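Local coordinates for tailspike protein (Siphovirus 9NA, PDB 3RIQ) that probably binds the O-antigen of Salmonella lipopolysaccharide and cleaves it as an endorhamnosidase, serving as the receptor-recognising tailspike of the phage, at residues A[6-10]-A[11-15]; A[22-25]-A[26-29]; A[104-107]-A[108-111]; A[294-297]-A[298-302]; A[397-400]-A[401-404]. All coordinates share one frame; numbering follows the deposited sequence.

Contact 1 (A[6-10]-A[11-15]); sequences EADKK and FKYSV
The short helical turn at the start of the modelled receptor-binding domain, residues 6-10, runs straight into the segment leading to strand 14-16, and Phe11 packs back on the residues that precede it. The CG methylene of Lys10 stands over the middle of the Phe11 ring, 3.6 Å from its centroid and only 2° off the ring normal, a CH-pi contact. Lys10 has CG between its backbone N and carbonyl carbon (chi1 69°), which lays the aliphatic chain alongside the neighbouring ring, both pointing the same way. A lysine suits this place because its methylenes cover an aromatic face while the ammonium group travels on: NZ forms a salt bridge with Asp8 of the second subunit. Beside the same ring lies the small Ala7, whose CB is 4.0 Å from Phe11 CD2. Ala7 O receives two backbone donors, Lys10 N at 3.0 Å and Phe11 N at 3.2 Å, the second a bent bond (136° at the hydrogen). Further along, Tyr13 reaches back so that its OH comes 3.3 Å from CG of Asp8, while Asp8 O lies at the ring's edge, in its plane. With Asp8 OD1 paired to Lys10 of the third subunit and Phe11 rings of neighbouring subunits meeting edge to face, this is a subunit interface of the homotrimer, beside the first strand of its parallel beta-helix.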
loop_
_atom_site.group_PDB
_atom_site.type_symbol
_atom_site.label_atom_id
_atom_site.label_comp_id
_atom_site.label_asym_id
_atom_site.label_seq_id
_atom_site.Cartn_x
_atom_site.Cartn_y
_atom_site.Cartn_z
ATOM N N GLU A 6 41.887 3.378 39.837
ATOM C CA GLU A 6 40.676 4.161 39.952
ATOM C C GLU A 6 40.232 4.768 38.616
ATOM O O GLU A 6 39.048 4.823 38.329
ATOM C CB GLU A 6 40.806 5.225 41.027
ATOM C CG GLU A 6 40.801 4.591 42.422
ATOM C CD GLU A 6 40.630 5.606 43.562
ATOM O OE1 GLU A 6 41.659 5.973 44.214
ATOM O OE2 GLU A 6 39.468 6.027 43.810
ATOM N N ALA A 7 41.172 5.203 37.779
ATOM C CA ALA A 7 40.777 5.719 36.462
ATOM C C ALA A 7 40.110 4.618 35.637
ATOM O O ALA A 7 39.115 4.860 34.944
ATOM C CB ALA A 7 41.987 6.262 35.703
ATOM N N ASP A 8 40.662 3.400 35.731
ATOM C CA ASP A 8 40.111 2.256 35.003
ATOM C C ASP A 8 38.643 2.023 35.346
ATOM O O ASP A 8 37.877 1.477 34.525
ATOM C CB ASP A 8 40.882 0.954 35.345
ATOM C CG ASP A 8 42.334 0.940 34.841
ATOM O OD1 ASP A 8 42.699 1.757 33.985
ATOM O OD2 ASP A 8 43.115 0.071 35.307
ATOM N N LYS A 9 38.241 2.392 36.563
ATOM C CA LYS A 9 36.867 2.147 36.993
ATOM C C LYS A 9 35.891 3.265 36.640
ATOM O O LYS A 9 34.689 3.085 36.777
ATOM C CB LYS A 9 36.788 1.848 38.500
ATOM C CG LYS A 9 37.528 0.541 38.851
ATOM C CD LYS A 9 37.391 0.141 40.286
ATOM C CE LYS A 9 38.433 -0.916 40.585
ATOM N NZ LYS A 9 38.253 -1.503 41.942
ATOM N N LYS A 10 36.383 4.407 36.189
ATOM C CA LYS A 10 35.467 5.511 35.923
ATOM C C LYS A 10 35.387 5.967 34.476
ATOM O O LYS A 10 34.491 6.743 34.146
ATOM C CB LYS A 10 35.774 6.716 36.817
ATOM C CG LYS A 10 37.048 7.410 36.513
ATOM C CD LYS A 10 37.363 8.497 37.551
ATOM C CE LYS A 10 36.385 9.671 37.578
ATOM N NZ LYS A 10 36.971 10.782 38.420
ATOM N N PHE A 11 36.297 5.502 33.622
ATOM C CA PHE A 11 36.332 5.985 32.224
ATOM C C PHE A 11 36.087 4.866 31.212
ATOM O O PHE A 11 36.419 3.680 31.443
ATOM C CB PHE A 11 37.683 6.607 31.900
ATOM C CG PHE A 11 38.013 7.819 32.736
ATOM C CD1 PHE A 11 37.080 8.848 32.910
ATOM C CD2 PHE A 11 39.277 7.953 33.317
ATOM C CE1 PHE A 11 37.436 9.997 33.681
ATOM C CE2 PHE A 11 39.601 9.050 34.093
ATOM C CZ PHE A 11 38.674 10.086 34.271
ATOM N N LYS A 12 35.435 5.237 30.119
ATOM C CA LYS A 12 35.136 4.308 29.032
ATOM C C LYS A 12 36.408 3.853 28.296
ATOM O O LYS A 12 37.228 4.681 27.929
ATOM C CB LYS A 12 34.241 5.081 28.040
ATOM C CG LYS A 12 33.860 4.354 26.783
ATOM C CD LYS A 12 32.770 3.381 27.022
ATOM C CE LYS A 12 32.127 2.921 25.674
ATOM N NZ LYS A 12 31.203 1.810 25.920
ATOM N N TYR A 13 36.564 2.550 28.074
ATOM C CA TYR A 13 37.687 2.026 27.294
ATOM C C TYR A 13 37.490 2.211 25.808
ATOM O O TYR A 13 36.481 1.753 25.230
ATOM C CB TYR A 13 37.894 0.544 27.590
ATOM C CG TYR A 13 38.599 0.254 28.930
ATOM C CD1 TYR A 13 38.119 0.754 30.158
ATOM C CD2 TYR A 13 39.756 -0.486 28.945
ATOM C CE1 TYR A 13 38.796 0.489 31.378
ATOM C CE2 TYR A 13 40.438 -0.748 30.118
ATOM C CZ TYR A 13 39.965 -0.279 31.330
ATOM O OH TYR A 13 40.691 -0.615 32.440
ATOM N N SER A 14 38.463 2.883 25.187
ATOM C CA SER A 14 38.503 3.020 23.738
ATOM C C SER A 14 39.954 3.094 23.317
ATOM O O SER A 14 40.774 3.743 23.998
ATOM C CB SER A 14 37.736 4.280 23.295
ATOM O OG SER A 14 37.749 4.374 21.882
ATOM N N VAL A 15 40.270 2.414 22.225
ATOM C CA VAL A 15 41.556 2.604 21.573
ATOM C C VAL A 15 41.314 3.250 20.228
ATOM O O VAL A 15 40.214 3.117 19.663
ATOM C CB VAL A 15 42.316 1.270 21.355
ATOM C CG1 VAL A 15 42.675 0.614 22.714
ATOM C CG2 VAL A 15 41.544 0.349 20.433
#

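Contact 2 (A[22-25]-A[26-29]); sequences TLQE and AATA
A first torsion of 177° carries the Gln24 chain away from its backbone N, and a bend at chi2 (68°) then swings its amide along the helix toward Thr28, one turn later. Thr28 in turn places OG1 beside its own backbone N (chi1 -67°), and the two groups meet: Gln24 NE2 donates to Thr28 OG1 over 3.1 Å, with the hydroxyl tilted from the amide plane. The other end of the amide, OE1, accepts from the backbone N of Asp49, so the side chain is held at both ends and its flip is fixed. At the start of helix 23-29, Thr22 is the N-cap. Its OG1 accepts from Glu25 N at 3.0 Å, and Glu25 OE1 accepts from Thr22 N, also at 3.0 Å, approached from above the carboxylate plane; this reciprocal pair is a capping box. Glu25 OE1 takes a further hydrogen bond from Met21 N. Threonine and glutamate suit these positions because the first-turn N-H groups lack earlier helical carbonyls. Regular i to i+4 bonds follow, among them Ala27 N to Leu23 O at 2.8 Å. The small Ala26 and Ala27 let the helix lie close to strands 33-36 and 46-49, with Leu23 filling in against Ile36 and Val48. The carboxylate of Glu25, set at the helix's N-terminal end, would probably be stabilised as the anion by the helix dipole as well as by its two N-H donors.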
loop_
_atom_site.group_PDB
_atom_site.type_symbol
_atom_site.label_atom_id
_atom_site.label_comp_id
_atom_site.label_asym_id
_atom_site.label_seq_id
_atom_site.Cartn_x
_atom_site.Cartn_y
_atom_site.Cartn_z
ATOM N N THR A 22 48.887 -0.686 12.406
ATOM C CA THR A 22 47.953 -1.557 11.673
ATOM C C THR A 22 46.622 -1.647 12.409
ATOM O O THR A 22 46.547 -1.458 13.640
ATOM C CB THR A 22 48.481 -3.000 11.486
ATOM O OG1 THR A 22 48.560 -3.657 12.745
ATOM C CG2 THR A 22 49.871 -3.037 10.801
ATOM N N LEU A 23 45.593 -2.043 11.664
ATOM C CA LEU A 23 44.294 -2.320 12.236
ATOM C C LEU A 23 44.337 -3.522 13.193
ATOM O O LEU A 23 43.682 -3.503 14.241
ATOM C CB LEU A 23 43.273 -2.547 11.121
ATOM C CG LEU A 23 41.817 -2.585 11.560
ATOM C CD1 LEU A 23 41.399 -1.382 12.442
ATOM C CD2 LEU A 23 40.951 -2.687 10.248
ATOM N N GLN A 24 45.155 -4.525 12.881
ATOM C CA GLN A 24 45.328 -5.657 13.802
ATOM C C GLN A 24 45.902 -5.202 15.152
ATOM O O GLN A 24 45.406 -5.609 16.219
ATOM C CB GLN A 24 46.230 -6.748 13.202
ATOM C CG GLN A 24 46.488 -7.908 14.199
ATOM C CD GLN A 24 45.184 -8.677 14.443
ATOM O OE1 GLN A 24 44.668 -9.346 13.541
ATOM N NE2 GLN A 24 44.610 -8.510 15.630
ATOM N N GLU A 25 46.909 -4.333 15.131
ATOM C CA GLU A 25 47.457 -3.855 16.417
ATOM C C GLU A 25 46.388 -3.134 17.247
ATOM O O GLU A 25 46.294 -3.313 18.464
ATOM C CB GLU A 25 48.632 -2.914 16.167
ATOM C CG GLU A 25 49.914 -3.613 15.738
ATOM C CD GLU A 25 50.912 -2.707 15.038
ATOM O OE1 GLU A 25 50.574 -1.550 14.710
ATOM O OE2 GLU A 25 52.040 -3.175 14.792
ATOM N N ALA A 26 45.548 -2.346 16.576
ATOM C CA ALA A 26 44.458 -1.636 17.254
ATOM C C ALA A 26 43.407 -2.633 17.800
ATOM O O ALA A 26 42.965 -2.508 18.948
ATOM C CB ALA A 26 43.816 -0.615 16.296
ATOM N N ALA A 27 43.054 -3.640 16.990
ATOM C CA ALA A 27 42.092 -4.653 17.405
ATOM C C ALA A 27 42.598 -5.442 18.606
ATOM O O ALA A 27 41.811 -5.730 19.523
ATOM C CB ALA A 27 41.823 -5.608 16.267
ATOM N N THR A 28 43.892 -5.814 18.590
ATOM C CA THR A 28 44.504 -6.522 19.722
ATOM C C THR A 28 44.395 -5.711 21.014
ATOM O O THR A 28 44.057 -6.278 22.094
ATOM C CB THR A 28 45.965 -6.881 19.389
ATOM O OG1 THR A 28 45.953 -7.841 18.330
ATOM C CG2 THR A 28 46.686 -7.529 20.583
ATOM N N ALA A 29 44.641 -4.405 20.927
ATOM C CA ALA A 29 44.623 -3.537 22.107
ATOM C C ALA A 29 43.191 -3.284 22.605
ATOM O O ALA A 29 42.998 -3.000 23.778
ATOM C CB ALA A 29 45.280 -2.216 21.770
#

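Contact 3 (A[104-107]-A[108-111]); sequences VTNP and TTVL
Asn106 OD1 meets Thr108 N at 3.0 Å, a bent hydrogen bond (137° at the hydrogen) whose donor is tilted from the plane of the side-chain carbonyl. The same oxygen accepts from a water at 2.7 Å, and that water lies 2.7 Å from Thr108 OG1, bridging two side chains that run side by side. Asparagine fits here because its short amide, with CG anti to the backbone N (chi1 179°), reaches forward along the chain beside its own carbonyl carbon and supplies an acceptor to an N-H that no preceding turn can serve. This makes Asn106 the N-cap of helix 107-112, and Pro107 suits the first helical position, where no backbone N-H is needed. The helix bonds proper then begin: Val110 N donates to Asn106 O, and Leu111 N to Pro107 O, both at 2.9 Å. Around this polar start sits an apolar patch. Val104 CG1 packs against Thr109 CG2 at 3.7 Å, the two side chains crossing at about a right angle, and lies 4.1 Å from Val110 CG2. The branched methyls of Val104, Thr109 and Val110 supply the carbon surface for this small patch. Farther out, Val104 is tied by backbone bonding to Arg96, while Val110 is buried against Val94, Arg96 and Ile131.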
loop_
_atom_site.group_PDB
_atom_site.type_symbol
_atom_site.label_atom_id
_atom_site.label_comp_id
_atom_site.label_asym_id
_atom_site.label_seq_id
_atom_site.Cartn_x
_atom_site.Cartn_y
_atom_site.Cartn_z
ATOM N N VAL A 104 21.127 4.868 -22.798
ATOM C CA VAL A 104 21.908 4.863 -24.036
ATOM C C VAL A 104 22.157 3.393 -24.381
ATOM O O VAL A 104 22.687 2.640 -23.557
ATOM C CB VAL A 104 23.267 5.588 -23.870
ATOM C CG1 VAL A 104 24.147 5.413 -25.139
ATOM C CG2 VAL A 104 23.041 7.079 -23.540
ATOM N N THR A 105 21.752 2.968 -25.575
ATOM C CA THR A 105 21.888 1.546 -25.919
ATOM C C THR A 105 22.735 1.265 -27.159
ATOM O O THR A 105 23.149 0.122 -27.360
ATOM C CB THR A 105 20.507 0.869 -26.108
ATOM O OG1 THR A 105 19.836 1.489 -27.208
ATOM C CG2 THR A 105 19.638 0.964 -24.849
ATOM N N ASN A 106 22.983 2.280 -27.997
ATOM C CA ASN A 106 23.893 2.147 -29.123
ATOM C C ASN A 106 25.246 1.640 -28.597
ATOM O O ASN A 106 25.880 2.336 -27.788
ATOM C CB ASN A 106 24.015 3.500 -29.832
ATOM C CG ASN A 106 24.973 3.473 -31.020
ATOM O OD1 ASN A 106 25.921 2.697 -31.057
ATOM N ND2 ASN A 106 24.724 4.345 -31.998
ATOM N N PRO A 107 25.661 0.408 -28.990
ATOM C CA PRO A 107 26.881 -0.168 -28.379
ATOM C C PRO A 107 28.142 0.673 -28.578
ATOM O O PRO A 107 29.032 0.635 -27.727
ATOM C CB PRO A 107 27.015 -1.545 -29.072
ATOM C CG PRO A 107 25.604 -1.887 -29.471
ATOM C CD PRO A 107 25.002 -0.558 -29.893
ATOM N N THR A 108 28.212 1.438 -29.675
ATOM C CA THR A 108 29.346 2.337 -29.915
ATOM C C THR A 108 29.392 3.458 -28.875
ATOM O O THR A 108 30.453 3.761 -28.320
ATOM C CB THR A 108 29.303 2.970 -31.316
ATOM O OG1 THR A 108 29.266 1.941 -32.316
ATOM C CG2 THR A 108 30.550 3.819 -31.519
ATOM N N THR A 109 28.230 4.057 -28.605
ATOM C CA THR A 109 28.105 5.113 -27.601
ATOM C C THR A 109 28.360 4.585 -26.181
ATOM O O THR A 109 29.014 5.274 -25.361
ATOM C CB THR A 109 26.725 5.792 -27.717
ATOM O OG1 THR A 109 26.412 5.919 -29.113
ATOM C CG2 THR A 109 26.734 7.170 -27.038
ATOM N N VAL A 110 27.862 3.375 -25.899
ATOM C CA VAL A 110 28.106 2.725 -24.595
ATOM C C VAL A 110 29.616 2.486 -24.400
ATOM O O VAL A 110 30.199 2.844 -23.370
ATOM C CB VAL A 110 27.324 1.418 -24.426
ATOM C CG1 VAL A 110 27.644 0.800 -23.079
ATOM C CG2 VAL A 110 25.814 1.673 -24.511
ATOM N N LEU A 111 30.255 1.893 -25.403
ATOM C CA LEU A 111 31.718 1.712 -25.347
ATOM C C LEU A 111 32.468 3.021 -25.065
ATOM O O LEU A 111 33.395 3.059 -24.221
ATOM C CB LEU A 111 32.232 1.077 -26.643
ATOM C CG LEU A 111 33.743 0.849 -26.702
ATOM C CD1 LEU A 111 34.196 -0.159 -25.655
ATOM C CD2 LEU A 111 34.082 0.353 -28.092
HETATM O O HOH W 1 26.807 0.942 -32.977
#

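Contact 4 (A[294-297]-A[298-302]); sequences DDYT and LAEYP
Tyr296 and Glu300 meet where the carboxylate reaches back to the residues that precede the bend. The CB of Glu300 lies 3.5 Å from Thr297 O, and its CG passes 3.3 Å from Thr297 OG1. With CG beside the backbone N (chi1 -73°) and the chain extended beyond it, the carboxylate is carried back to the start of the turn. There OE1 accepts from Thr297 N over 3.0 Å, a fairly straight bond (161° at the hydrogen) that arrives on the anti side of the carboxylate, somewhat out of its plane. The same oxygen sits at the edge of the Tyr296 ring, 3.5 Å from CD1. In return, Thr297 OG1 accepts from Glu300 N at 3.1 Å. These reciprocal side-chain-to-backbone bonds brace a single turn, 298-300, that has helical backbone angles but not the regular helix bonds, within the long loop between strands 281-282 and 311-318 of the beta-helix. Tyr301 N then closes the turn onto Thr297 O at 3.0 Å. That closure brings the two tyrosines side by side: the CD2-CE2 edge of Tyr301 points at the face of Tyr296, an edge-to-face (T-shaped) pair with planes at 77° and centroids 5.0 Å apart. Tyr296 also packs on Tyr263. Arg292 NH1 binds the carbonyl oxygens of both Tyr296 and Tyr301, tying the residues before and after the turn together.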
loop_
_atom_site.group_PDB
_atom_site.type_symbol
_atom_site.label_atom_id
_atom_site.label_comp_id
_atom_site.label_asym_id
_atom_site.label_seq_id
_atom_site.Cartn_x
_atom_site.Cartn_y
_atom_site.Cartn_z
ATOM N N ASP A 294 22.293 -30.488 -2.218
ATOM C CA ASP A 294 21.992 -30.050 -0.837
ATOM C C ASP A 294 20.764 -29.092 -0.866
ATOM O O ASP A 294 20.749 -27.994 -0.286
ATOM C CB ASP A 294 23.217 -29.412 -0.154
ATOM C CG ASP A 294 24.377 -30.380 0.004
ATOM O OD1 ASP A 294 24.141 -31.601 0.210
ATOM O OD2 ASP A 294 25.528 -29.919 -0.079
ATOM N N ASP A 295 19.736 -29.531 -1.594
ATOM C CA ASP A 295 18.485 -28.808 -1.725
ATOM C C ASP A 295 17.468 -29.858 -2.166
ATOM O O ASP A 295 17.812 -31.047 -2.388
ATOM C CB ASP A 295 18.613 -27.671 -2.764
ATOM C CG ASP A 295 17.713 -26.482 -2.467
ATOM O OD1 ASP A 295 16.583 -26.688 -1.999
ATOM O OD2 ASP A 295 18.148 -25.325 -2.728
ATOM N N TYR A 296 16.216 -29.451 -2.347
ATOM C CA TYR A 296 15.222 -30.396 -2.862
ATOM C C TYR A 296 15.598 -30.935 -4.244
ATOM O O TYR A 296 16.098 -30.191 -5.104
ATOM C CB TYR A 296 13.849 -29.733 -2.992
ATOM C CG TYR A 296 13.193 -29.344 -1.684
ATOM C CD1 TYR A 296 12.636 -30.313 -0.836
ATOM C CD2 TYR A 296 13.128 -28.016 -1.289
ATOM C CE1 TYR A 296 12.015 -29.973 0.357
ATOM C CE2 TYR A 296 12.504 -27.660 -0.083
ATOM C CZ TYR A 296 11.960 -28.647 0.735
ATOM O OH TYR A 296 11.357 -28.309 1.938
ATOM N N THR A 297 15.353 -32.229 -4.454
ATOM C CA THR A 297 15.635 -32.852 -5.747
ATOM C C THR A 297 14.622 -32.426 -6.831
ATOM O O THR A 297 13.521 -31.938 -6.507
ATOM C CB THR A 297 15.625 -34.385 -5.651
ATOM O OG1 THR A 297 14.306 -34.823 -5.343
ATOM C CG2 THR A 297 16.582 -34.863 -4.562
ATOM N N LEU A 298 14.978 -32.660 -8.098
ATOM C CA LEU A 298 14.040 -32.459 -9.200
ATOM C C LEU A 298 12.772 -33.304 -9.025
ATOM O O LEU A 298 11.659 -32.872 -9.360
ATOM C CB LEU A 298 14.701 -32.773 -10.544
ATOM C CG LEU A 298 15.862 -31.867 -10.946
ATOM C CD1 LEU A 298 16.523 -32.402 -12.227
ATOM C CD2 LEU A 298 15.426 -30.410 -11.106
ATOM N N ALA A 299 12.919 -34.513 -8.483
ATOM C CA ALA A 299 11.760 -35.363 -8.281
ATOM C C ALA A 299 10.822 -34.825 -7.195
ATOM O O ALA A 299 9.591 -34.981 -7.286
ATOM C CB ALA A 299 12.188 -36.764 -7.956
ATOM N N GLU A 300 11.404 -34.178 -6.181
ATOM C CA GLU A 300 10.613 -33.545 -5.124
ATOM C C GLU A 300 9.877 -32.290 -5.621
ATOM O O GLU A 300 8.683 -32.114 -5.323
ATOM C CB GLU A 300 11.505 -33.207 -3.925
ATOM C CG GLU A 300 11.894 -34.469 -3.154
ATOM C CD GLU A 300 12.880 -34.226 -2.038
ATOM O OE1 GLU A 300 13.787 -33.375 -2.181
ATOM O OE2 GLU A 300 12.770 -34.945 -1.017
ATOM N N TYR A 301 10.597 -31.416 -6.343
ATOM C CA TYR A 301 9.988 -30.206 -6.939
ATOM C C TYR A 301 10.596 -29.962 -8.294
ATOM O O TYR A 301 11.802 -29.749 -8.386
ATOM C CB TYR A 301 10.253 -28.980 -6.055
ATOM C CG TYR A 301 9.484 -29.034 -4.782
ATOM C CD1 TYR A 301 8.128 -28.712 -4.765
ATOM C CD2 TYR A 301 10.076 -29.495 -3.590
ATOM C CE1 TYR A 301 7.392 -28.813 -3.604
ATOM C CE2 TYR A 301 9.348 -29.598 -2.410
ATOM C CZ TYR A 301 8.010 -29.240 -2.431
ATOM O OH TYR A 301 7.275 -29.324 -1.281
ATOM N N PRO A 302 9.757 -29.912 -9.349
ATOM C CA PRO A 302 10.263 -29.590 -10.678
ATOM C C PRO A 302 10.924 -28.249 -10.763
ATOM O O PRO A 302 10.731 -27.367 -9.891
ATOM C CB PRO A 302 9.011 -29.589 -11.544
ATOM C CG PRO A 302 8.069 -30.555 -10.843
ATOM C CD PRO A 302 8.320 -30.260 -9.365
#

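Contact 5 (A[397-400]-A[401-404]); sequences VYAP and SSEV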
loop_
_atom_site.group_PDB
_atom_site.type_symbol
_atom_site.label_atom_id
_atom_site.label_comp_id
_atom_site.label_asym_id
_atom_site.label_seq_id
_atom_site.Cartn_x
_atom_site.Cartn_y
_atom_site.Cartn_z
ATOM N N VAL A 397 -2.492 -9.500 -20.004
ATOM C CA VAL A 397 -2.274 -10.607 -19.081
ATOM C C VAL A 397 -2.196 -11.900 -19.866
ATOM O O VAL A 397 -3.205 -12.347 -20.471
ATOM C CB VAL A 397 -3.375 -10.713 -17.993
ATOM C CG1 VAL A 397 -3.084 -11.874 -17.035
ATOM C CG2 VAL A 397 -3.462 -9.391 -17.191
ATOM N N TYR A 398 -1.012 -12.524 -19.821
ATOM C CA TYR A 398 -0.810 -13.811 -20.476
ATOM C C TYR A 398 -0.533 -14.817 -19.364
ATOM O O TYR A 398 0.580 -14.908 -18.836
ATOM C CB TYR A 398 0.343 -13.755 -21.487
ATOM C CG TYR A 398 0.474 -15.028 -22.298
ATOM C CD1 TYR A 398 -0.247 -15.186 -23.471
ATOM C CD2 TYR A 398 1.314 -16.083 -21.893
ATOM C CE1 TYR A 398 -0.142 -16.351 -24.228
ATOM C CE2 TYR A 398 1.418 -17.241 -22.639
ATOM C CZ TYR A 398 0.673 -17.373 -23.800
ATOM O OH TYR A 398 0.758 -18.515 -24.576
ATOM N N ALA A 399 -1.568 -15.559 -18.998
ATOM C CA ALA A 399 -1.515 -16.410 -17.798
ATOM C C ALA A 399 -2.421 -17.637 -18.022
ATOM O O ALA A 399 -3.396 -17.843 -17.304
ATOM C CB ALA A 399 -1.928 -15.590 -16.560
ATOM N N PRO A 400 -2.065 -18.472 -19.007
ATOM C CA PRO A 400 -3.018 -19.469 -19.512
ATOM C C PRO A 400 -3.584 -20.415 -18.463
ATOM O O PRO A 400 -4.725 -20.844 -18.588
ATOM C CB PRO A 400 -2.190 -20.272 -20.517
ATOM C CG PRO A 400 -1.048 -19.435 -20.850
ATOM C CD PRO A 400 -0.815 -18.446 -19.791
ATOM N N SER A 401 -2.780 -20.761 -17.454
ATOM C CA SER A 401 -3.192 -21.724 -16.443
ATOM C C SER A 401 -3.623 -21.070 -15.139
ATOM O O SER A 401 -3.908 -21.760 -14.160
ATOM C CB SER A 401 -2.046 -22.687 -16.157
ATOM O OG SER A 401 -1.765 -23.444 -17.315
ATOM N N SER A 402 -3.731 -19.737 -15.145
ATOM C CA SER A 402 -4.039 -18.997 -13.916
ATOM C C SER A 402 -5.478 -18.543 -13.877
ATOM O O SER A 402 -6.165 -18.561 -14.903
ATOM C CB SER A 402 -3.111 -17.797 -13.785
ATOM O OG SER A 402 -1.763 -18.223 -13.681
ATOM N N GLU A 403 -5.937 -18.129 -12.703
ATOM C CA GLU A 403 -7.216 -17.441 -12.593
ATOM C C GLU A 403 -7.001 -15.985 -12.208
ATOM O O GLU A 403 -6.034 -15.650 -11.519
ATOM C CB GLU A 403 -8.135 -18.149 -11.623
ATOM C CG GLU A 403 -7.668 -18.147 -10.203
ATOM C CD GLU A 403 -8.651 -18.893 -9.322
ATOM O OE1 GLU A 403 -9.857 -18.558 -9.344
ATOM O OE2 GLU A 403 -8.238 -19.819 -8.612
ATOM N N VAL A 404 -7.903 -15.131 -12.673
ATOM C CA VAL A 404 -7.795 -13.691 -12.503
ATOM C C VAL A 404 -9.114 -13.121 -11.958
ATOM O O VAL A 404 -10.183 -13.634 -12.273
ATOM C CB VAL A 404 -7.477 -13.041 -13.879
ATOM C CG1 VAL A 404 -7.164 -11.586 -13.726
ATOM C CG2 VAL A 404 -6.294 -13.726 -14.553
#
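Among the hydrogen bonds, the one between the two segments joins Ser402 N to Ala399 O at 2.9 Å, fairly straight at the hydrogen (163°) but with the donor well above the carbonyl plane. It closes a type I beta turn with Pro400 and Ser401 at its middle positions; proline suits the first of these because its ring already holds phi near the value needed (-56°). Ser402 OG engages Gly378 O and Ser380 N of the neighbouring coil, which satisfies a hydroxyl in a buried position. Pro400 O likewise accepts from Thr420 OG1. The turn is a corner of the right-handed parallel beta-helix: strand 397-399 lies between 374-376 and 417-419, whereas strand 402-409 lies between 381-388 and 421-427, and the two segments run 141° apart. Apolar contacts make up the inside of the corner. Ala399 CB touches Ser402 CB at 3.7 Å, a close approach that small side chains permit. Farther from the bend, Val397 CG1 and Val404 CG2 face each other loosely at 4.5 Å across the interior, with Ile385 against Val397 and Cys419 against Val404. On the outer surface, Glu403 packs on Gly411 of the second subunit.

The five contacts follow one another along a chain wound mainly as a parallel beta-helix. Contacts 1 and 2 lie at its N-terminal end with centres 18 Å apart and touch directly: Val15 CG2 packs 3.5 Å from Ala26 O, so the segment that meets the other subunits rests on the helix that follows it. Contacts 1 and 5 are on opposite sides of the chain's centre, their centres about 67 Å apart, yet both belong to the parallel strand system. Contacts 3 and 4 belong to excursions from it, the first containing helix 107-112. Contact 4 lies nearer contact 5, with about 14 Å between nearest atoms. Contacts 2 and 3 each hold a helix N-cap, Thr22 and Asn106.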